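Local coordinates for protein group 3 allergen SMIPP-S YvT004A06 (Sarcoptes scabiei type hominis, PDB 3H7T) that is an inactivated paralogue of scabies mite serine proteases that keeps the trypsin-like fold but probably lacks peptidase activity, at residues Gly218-Val221 against Leu222-Lys225; Ile224-Ile228 against Ser229-Lys233. All coordinates share one frame; numbering follows the deposited sequence.

Contact 1 (Gly218-Val221 against Leu222-Lys225); sequences GYYV and LDIK. With ZN (zinc ion), chain G.
The carbonyls of Y220 and V221 accept from the backbone N-H groups of I224 and K225 in the first turn of helix 221-228, the C-terminal helix of the trypsin-like fold, with Y220 at the N-cap position. Y220 O accepts from I224 N at 2.9 Å, the N-H...O angle being 161°, and V221 O takes K225 N, also at 2.9 Å. One residue earlier the acceptor is met by solvent: Y219 O receives water 1 at 2.6 Å and water 2 at 2.8 Å. Water 1 also takes a weak bond from L222 N, so it links the preceding loop to the helix start. Water 2 is a zinc ligand, and the same zinc is held by D223 OD2 at 1.9 Å; metal and water thus tie the D223 carboxylate to the carbonyl of Y219. With CG anti to its own carbonyl carbon (chi1 -61°), D223 sends the carboxylate back toward the loop, where OD2 also lies 3.9 Å from Y220 CD1, at the ring edge and near its plane; ring and carboxylate are turned 51° apart. The polar end of Y220 is satisfied outside the two segments, its OH bonded to N84 OD1 and Y166 OH, while Y219 CD2 sits over the centre of the Y220 ring. The CG1 and CD1 atoms of I224 fold over Y220 O, and the extended K225 chain runs alongside V221, bringing K225 CE to 3.9 Å from V221 CG1. D223 binds the zinc as a monodentate ligand through OD2, with OD1 standing 2.9 Å from the metal.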
# COMPACT_ATOMS: atom_id res chain seq x y z
N GLY A 218 -6.30 10.25 -2.64
CA GLY A 218 -6.95 11.54 -2.91
C GLY A 218 -7.25 12.37 -1.67
O GLY A 218 -7.05 13.61 -1.67
N TYR A 219 -7.68 11.69 -0.61
CA TYR A 219 -8.05 12.31 0.66
C TYR A 219 -6.84 12.96 1.35
O TYR A 219 -6.98 13.89 2.15
CB TYR A 219 -8.72 11.27 1.57
CG TYR A 219 -9.35 11.82 2.83
CD1 TYR A 219 -10.72 12.11 2.89
CD2 TYR A 219 -8.58 12.04 3.98
CE1 TYR A 219 -11.31 12.60 4.06
CE2 TYR A 219 -9.15 12.54 5.14
CZ TYR A 219 -10.51 12.82 5.18
OH TYR A 219 -11.05 13.30 6.35
N TYR A 220 -5.65 12.47 1.01
CA TYR A 220 -4.44 12.87 1.71
C TYR A 220 -3.39 13.53 0.81
O TYR A 220 -2.25 13.72 1.24
CB TYR A 220 -3.85 11.65 2.43
CG TYR A 220 -4.74 11.07 3.51
CD1 TYR A 220 -4.77 11.62 4.78
CD2 TYR A 220 -5.53 9.95 3.26
CE1 TYR A 220 -5.58 11.09 5.78
CE2 TYR A 220 -6.34 9.40 4.26
CZ TYR A 220 -6.35 9.98 5.51
OH TYR A 220 -7.14 9.48 6.51
N VAL A 221 -3.77 13.89 -0.42
CA VAL A 221 -2.83 14.45 -1.42
C VAL A 221 -2.13 15.74 -0.96
O VAL A 221 -0.96 15.95 -1.27
CB VAL A 221 -3.51 14.64 -2.82
CG1 VAL A 221 -2.71 15.57 -3.73
CG2 VAL A 221 -3.71 13.29 -3.50
N LEU A 222 -2.85 16.59 -0.23
CA LEU A 222 -2.29 17.80 0.36
C LEU A 222 -1.21 17.46 1.38
O LEU A 222 -0.16 18.10 1.43
CB LEU A 222 -3.37 18.63 1.05
CG LEU A 222 -4.59 19.11 0.27
CD1 LEU A 222 -5.67 19.57 1.23
CD2 LEU A 222 -4.23 20.21 -0.73
N ASP A 223 -1.49 16.45 2.21
CA ASP A 223 -0.52 15.98 3.18
C ASP A 223 0.72 15.39 2.50
O ASP A 223 1.84 15.69 2.90
CB ASP A 223 -1.16 14.96 4.11
CG ASP A 223 -2.30 15.53 4.90
OD1 ASP A 223 -2.04 16.23 5.90
OD2 ASP A 223 -3.47 15.30 4.52
N ILE A 224 0.51 14.56 1.47
CA ILE A 224 1.62 13.95 0.74
C ILE A 224 2.51 15.02 0.11
O ILE A 224 3.74 14.93 0.18
CB ILE A 224 1.17 12.95 -0.38
CG1 ILE A 224 0.12 11.93 0.12
CG2 ILE A 224 2.38 12.23 -0.97
CD1 ILE A 224 0.47 11.21 1.37
N LYS A 225 1.88 16.03 -0.48
CA LYS A 225 2.60 17.12 -1.13
C LYS A 225 3.29 18.05 -0.13
O LYS A 225 4.34 18.61 -0.43
CB LYS A 225 1.67 17.89 -2.08
CG LYS A 225 1.33 17.11 -3.34
CD LYS A 225 0.37 17.85 -4.25
CE LYS A 225 0.28 17.14 -5.60
NZ LYS A 225 -0.75 17.73 -6.49
ZN ZN G . -4.93 15.78 5.67
O HOH W 1 -5.68 16.08 1.47
O HOH W 2 -6.42 15.21 4.56

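Contact 2 (Ile224-Ile228 against Ser229-Lys233)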
# COMPACT_ATOMS: atom_id res chain seq x y z
N ILE A 224 0.51 14.56 1.47
CA ILE A 224 1.62 13.95 0.74
C ILE A 224 2.51 15.02 0.11
O ILE A 224 3.74 14.93 0.18
CB ILE A 224 1.17 12.95 -0.38
CG1 ILE A 224 0.12 11.93 0.12
CG2 ILE A 224 2.38 12.23 -0.97
CD1 ILE A 224 0.47 11.21 1.37
N LYS A 225 1.88 16.03 -0.48
CA LYS A 225 2.60 17.12 -1.13
C LYS A 225 3.29 18.05 -0.13
O LYS A 225 4.34 18.61 -0.43
CB LYS A 225 1.67 17.89 -2.08
CG LYS A 225 1.33 17.11 -3.34
CD LYS A 225 0.37 17.85 -4.25
CE LYS A 225 0.28 17.14 -5.60
NZ LYS A 225 -0.75 17.73 -6.49
N ASP A 226 2.70 18.19 1.06
CA ASP A 226 3.33 18.92 2.17
C ASP A 226 4.60 18.24 2.65
O ASP A 226 5.60 18.91 2.93
CB ASP A 226 2.37 19.05 3.35
CG ASP A 226 1.34 20.16 3.17
OD1 ASP A 226 1.37 20.87 2.14
OD2 ASP A 226 0.49 20.31 4.07
N ILE A 227 4.55 16.91 2.77
CA ILE A 227 5.68 16.11 3.19
C ILE A 227 6.82 16.29 2.19
O ILE A 227 7.96 16.57 2.58
CB ILE A 227 5.33 14.59 3.32
CG1 ILE A 227 4.51 14.34 4.59
CG2 ILE A 227 6.59 13.76 3.36
CD1 ILE A 227 3.83 12.98 4.63
N ILE A 228 6.50 16.14 0.90
CA ILE A 228 7.48 16.21 -0.18
C ILE A 228 8.07 17.63 -0.32
O ILE A 228 9.22 17.77 -0.74
CB ILE A 228 6.88 15.71 -1.53
CG1 ILE A 228 6.57 14.21 -1.44
CG2 ILE A 228 7.83 15.99 -2.70
CD1 ILE A 228 5.58 13.71 -2.48
N SER A 229 7.30 18.65 0.05
CA SER A 229 7.78 20.04 0.01
C SER A 229 8.62 20.41 1.24
O SER A 229 9.12 21.53 1.33
CB SER A 229 6.60 21.01 -0.11
OG SER A 229 5.84 20.74 -1.27
N GLY A 230 8.74 19.47 2.17
CA GLY A 230 9.54 19.69 3.37
C GLY A 230 8.82 20.49 4.44
O GLY A 230 9.46 21.08 5.31
N LYS A 231 7.49 20.50 4.38
CA LYS A 231 6.67 21.26 5.33
C LYS A 231 6.15 20.42 6.50
O LYS A 231 5.32 20.89 7.29
CB LYS A 231 5.52 21.95 4.59
CG LYS A 231 5.98 23.07 3.66
CD LYS A 231 4.83 23.96 3.19
CE LYS A 231 4.20 23.44 1.91
NZ LYS A 231 3.25 24.44 1.33
N VAL A 232 6.64 19.19 6.63
CA VAL A 232 6.24 18.30 7.71
C VAL A 232 7.46 17.69 8.39
O VAL A 232 8.33 17.12 7.73
CB VAL A 232 5.28 17.17 7.20
CG1 VAL A 232 4.92 16.20 8.32
CG2 VAL A 232 4.02 17.76 6.59
N LYS A 233 7.52 17.81 9.72
CA LYS A 233 8.56 17.17 10.51
C LYS A 233 8.49 15.64 10.41
O LYS A 233 7.39 15.07 10.40
CB LYS A 233 8.47 17.59 11.98
O HOH W 3 2.53 20.86 6.32
O HOH W 4 8.52 17.42 5.27
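S229 grips K225 O twice: its OG donates at 2.7 Å and its backbone N at 3.0 Å, arriving from opposite faces of the carbonyl plane. With OG anti to the carbonyl carbon of S229 (chi1 -58°), the hydroxyl is turned back onto the helix. Beyond it the chain closes in a Schellman motif. K231 N donates to D226 O at 2.9 Å, almost in line with the carbonyl bond, and G230 N reaches I227 O at 3.0 Å from well above the carbonyl plane; G230 supplies the positive phi (80°). Two waters extend the cap: water 3 donates to D226 OD2 and K231 O, and water 4 to I227 O and V232 O. The K231 chain, bent at chi3, crosses D226 and leaves NZ 4.1 Å from D226 OD1, opposite charges beyond salt-bridge range. Further out, V232 turns back on the helix: its CB lies 3.9 Å from I227 CG1, and its CG2 rests against D226 CB. The carbonyls of K225, D226 and I227 at the helix end are therefore all satisfied, by one hydroxyl, backbone N-H groups and water, so the chain leaves the helix with these three acceptors bonded.

How the contacts relate
Contacts 1 and 2 are the two ends of helix 221-228, with centres about 10 Å apart, and they share I224 and K225. K225 joins them through its peptide atoms: its N serves the start in contact 1, its O the finish in contact 2. Between them, I224 O accepts from I228 N at 3.1 Å. Zinc belongs to the first end, bound by D223, while the D226 side chain is about 7 Å from a zinc ion. Both lie away from the zinc site of E178 and E209. The apolar side of the helix meets the N-terminal barrel, I224 touching I37 and I228 touching F35 of strand 35-38.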